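Local atomic coordinates of avidin (Gallus gallus, PDB entry 4U46), a protein that probably binds small molecules, as an engineered variant of the biotin-binding protein avidin, a tetramer of eight-stranded beta-barrels. Residues G31-T36 with S51-T56. Residues are numbered along the deposited sequence; the frame is centred on the assembly and turned at random.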
ATOM      1  N   GLY A  31     -17.133 -17.418 -10.344  1.00 26.23           N
ATOM      2  CA  GLY A  31     -16.539 -16.104 -10.345  1.00 24.51           C
ATOM      3  C   GLY A  31     -15.184 -16.012 -11.022  1.00 23.60           C
ATOM      4  O   GLY A  31     -14.558 -14.952 -10.996  1.00 23.25           O
ATOM      5  N   GLU A  32     -14.727 -17.095 -11.617  1.00 25.50           N
ATOM      6  CA  GLU A  32     -13.408 -17.150 -12.239  1.00 25.26           C
ATOM      7  C   GLU A  32     -13.420 -16.573 -13.643  1.00 24.71           C
ATOM      8  O   GLU A  32     -14.389 -16.760 -14.410  1.00 28.26           O
ATOM      9  CB  GLU A  32     -12.935 -18.612 -12.311  1.00 29.26           C
ATOM     10  CG  GLU A  32     -12.813 -19.307 -10.959  1.00 31.38           C
ATOM     11  CD  GLU A  32     -12.957 -20.837 -11.023  1.00 38.49           C
ATOM     12  OE1 GLU A  32     -13.096 -21.390 -12.122  1.00 39.11           O
ATOM     13  OE2 GLU A  32     -12.925 -21.504  -9.960  1.00 43.54           O
ATOM     14  N   PHE A  33     -12.331 -15.890 -13.997  1.00 24.29           N
ATOM     15  CA  PHE A  33     -12.147 -15.354 -15.321  1.00 21.98           C
ATOM     16  C   PHE A  33     -10.664 -15.247 -15.715  1.00 21.67           C
ATOM     17  O   PHE A  33      -9.729 -15.265 -14.875  1.00 20.82           O
ATOM     18  CB  PHE A  33     -12.808 -13.978 -15.474  1.00 22.15           C
ATOM     19  CG  PHE A  33     -12.261 -12.924 -14.531  1.00 23.57           C
ATOM     20  CD1 PHE A  33     -11.096 -12.229 -14.833  1.00 22.07           C
ATOM     21  CD2 PHE A  33     -12.906 -12.639 -13.341  1.00 23.36           C
ATOM     22  CE1 PHE A  33     -10.566 -11.299 -13.953  1.00 22.65           C
ATOM     23  CE2 PHE A  33     -12.422 -11.673 -12.487  1.00 22.81           C
ATOM     24  CZ  PHE A  33     -11.234 -11.016 -12.769  1.00 23.24           C
ATOM     25  N   THR A  34     -10.506 -15.097 -17.019  1.00 23.42           N
ATOM     26  CA  THR A  34      -9.220 -14.902 -17.678  0.50 24.68           C
ATOM     27  C   THR A  34      -9.353 -13.701 -18.636  1.00 25.97           C
ATOM     28  O   THR A  34     -10.460 -13.297 -18.998  1.00 24.84           O
ATOM     29  CB  THR A  34      -8.832 -16.188 -18.451  0.50 26.58           C
ATOM     30  OG1 THR A  34      -8.532 -17.241 -17.517  0.50 25.19           O
ATOM     31  CG2 THR A  34      -7.644 -15.964 -19.364  0.50 27.37           C
ATOM     32  N   GLY A  35      -8.229 -13.108 -19.033  1.00 25.45           N
ATOM     33  CA  GLY A  35      -8.246 -12.058 -20.016  1.00 24.93           C
ATOM     34  C   GLY A  35      -6.855 -11.697 -20.417  1.00 25.00           C
ATOM     35  O   GLY A  35      -5.914 -12.474 -20.204  1.00 21.46           O
ATOM     36  N   THR A  36      -6.729 -10.499 -20.966  1.00 24.85           N
ATOM     37  CA  THR A  36      -5.475 -10.008 -21.467  1.00 27.39           C
ATOM     38  C   THR A  36      -5.306  -8.558 -21.110  1.00 25.78           C
ATOM     39  O   THR A  36      -6.245  -7.762 -21.197  1.00 28.12           O
ATOM     40  CB  THR A  36      -5.387 -10.222 -22.999  1.00 32.73           C
ATOM     41  OG1 THR A  36      -5.577 -11.620 -23.274  1.00 34.84           O
ATOM     42  CG2 THR A  36      -3.999  -9.840 -23.525  1.00 36.38           C
ATOM     43  N   SER A  51      -0.255  -9.375 -22.193  1.00 31.01           N
ATOM     44  CA  SER A  51       0.085 -10.328 -21.174  1.00 26.45           C
ATOM     45  C   SER A  51      -1.194 -10.975 -20.598  1.00 26.41           C
ATOM     46  O   SER A  51      -2.247 -10.329 -20.495  1.00 28.07           O
ATOM     47  CB  SER A  51       0.872  -9.688 -20.045  1.00 27.43           C
ATOM     48  OG  SER A  51       2.233  -9.399 -20.359  1.00 28.89           O
ATOM     49  N   PRO A  52      -1.108 -12.233 -20.218  1.00 23.17           N
ATOM     50  CA  PRO A  52      -2.311 -12.833 -19.665  1.00 24.42           C
ATOM     51  C   PRO A  52      -2.624 -12.350 -18.241  1.00 21.10           C
ATOM     52  O   PRO A  52      -1.705 -12.073 -17.432  1.00 19.99           O
ATOM     53  CB  PRO A  52      -2.012 -14.355 -19.721  1.00 24.14           C
ATOM     54  CG  PRO A  52      -0.522 -14.426 -19.572  1.00 26.18           C
ATOM     55  CD  PRO A  52       0.032 -13.173 -20.231  1.00 25.75           C
ATOM     56  N   LEU A  53      -3.921 -12.291 -17.937  1.00 21.66           N
ATOM     57  CA  LEU A  53      -4.399 -12.128 -16.548  1.00 22.22           C
ATOM     58  C   LEU A  53      -5.389 -13.255 -16.160  1.00 21.54           C
ATOM     59  O   LEU A  53      -6.129 -13.799 -17.016  1.00 19.85           O
ATOM     60  CB  LEU A  53      -4.999 -10.692 -16.287  1.00 21.99           C
ATOM     61  CG  LEU A  53      -6.306 -10.381 -17.009  1.00 22.96           C
ATOM     62  CD1 LEU A  53      -7.460 -10.797 -16.108  1.00 24.61           C
ATOM     63  CD2 LEU A  53      -6.493  -8.916 -17.434  1.00 26.06           C
ATOM     64  N   HIS A  54      -5.394 -13.569 -14.877  1.00 21.00           N
ATOM     65  CA  HIS A  54      -6.349 -14.506 -14.254  1.00 24.00           C
ATOM     66  C   HIS A  54      -6.853 -13.990 -12.918  1.00 19.82           C
ATOM     67  O   HIS A  54      -6.053 -13.580 -12.072  1.00 18.44           O
ATOM     68  CB  HIS A  54      -5.658 -15.848 -13.954  1.00 26.57           C
ATOM     69  CG  HIS A  54      -4.920 -16.369 -15.132  1.00 33.36           C
ATOM     70  ND1 HIS A  54      -5.537 -17.135 -16.101  1.00 37.57           N
ATOM     71  CD2 HIS A  54      -3.674 -16.100 -15.592  1.00 35.73           C
ATOM     72  CE1 HIS A  54      -4.660 -17.414 -17.056  1.00 40.51           C
ATOM     73  NE2 HIS A  54      -3.523 -16.799 -16.773  1.00 43.46           N
ATOM     74  N   GLY A  55      -8.151 -14.156 -12.682  1.00 20.84           N
ATOM     75  CA  GLY A  55      -8.728 -13.678 -11.426  1.00 21.01           C
ATOM     76  C   GLY A  55     -10.079 -14.217 -11.073  1.00 21.35           C
ATOM     77  O   GLY A  55     -10.603 -15.132 -11.702  1.00 17.93           O
ATOM     78  N   THR A  56     -10.654 -13.582 -10.063  1.00 22.65           N
ATOM     79  CA  THR A  56     -11.965 -13.942  -9.573  1.00 24.35           C
ATOM     80  C   THR A  56     -12.769 -12.708  -9.171  1.00 22.50           C
ATOM     81  O   THR A  56     -12.218 -11.703  -8.700  1.00 20.41           O
ATOM     82  CB  THR A  56     -11.897 -14.918  -8.362  1.00 27.20           C
ATOM     83  OG1 THR A  56     -11.349 -14.270  -7.222  1.00 30.48           O
ATOM     84  CG2 THR A  56     -11.049 -16.105  -8.619  1.00 31.45           C
TER
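The ring of Phe-33 lies across the backbone of Gly-55, whose CA sits 4.1 Å from the ring centroid, 21° off the ring normal, in a CH-pi contact. Phe-33 CG stands between its backbone N and carbonyl carbon (chi1 61°), which brings the ring over the partner strand; with no side chain on Gly-55, the ring comes down directly on the main chain. Leu-53 reaches the ring edge in its plane, CD1 lying 3.8 Å from Phe-33 CE1, while its CG packs on the bare backbone of Gly-35. Two hydrogen-bonded antiparallel pairs set this register. Phe-33 N meets Gly-55 O at 3.0 Å and Gly-55 N returns to Phe-33 O at 2.9 Å; Gly-35 and Leu-53 exchange a second pair of bonds. On the other face Thr-34 and His-54 run side by side, with a weak, doubtful hydrogen bond of 3.3 Å between Thr-34 OG1 and His-54 ND1, as Thr-34 takes two conformations. Glu-32, His-54 and Thr-56 here pack against His-54, Thr-56 and Asn-73, respectively, of a second subunit. Glu-32 OE1 is hydrogen-bonded to Asn-28 and salt-bridged to Arg-30. In the avidin barrel's hairpin 32-40/48-57, Phe-33 and Leu-53 face inward, touching Phe-70 of strand 67-73 and, on strand 20-24, Ile-24 and Met-22 respectively.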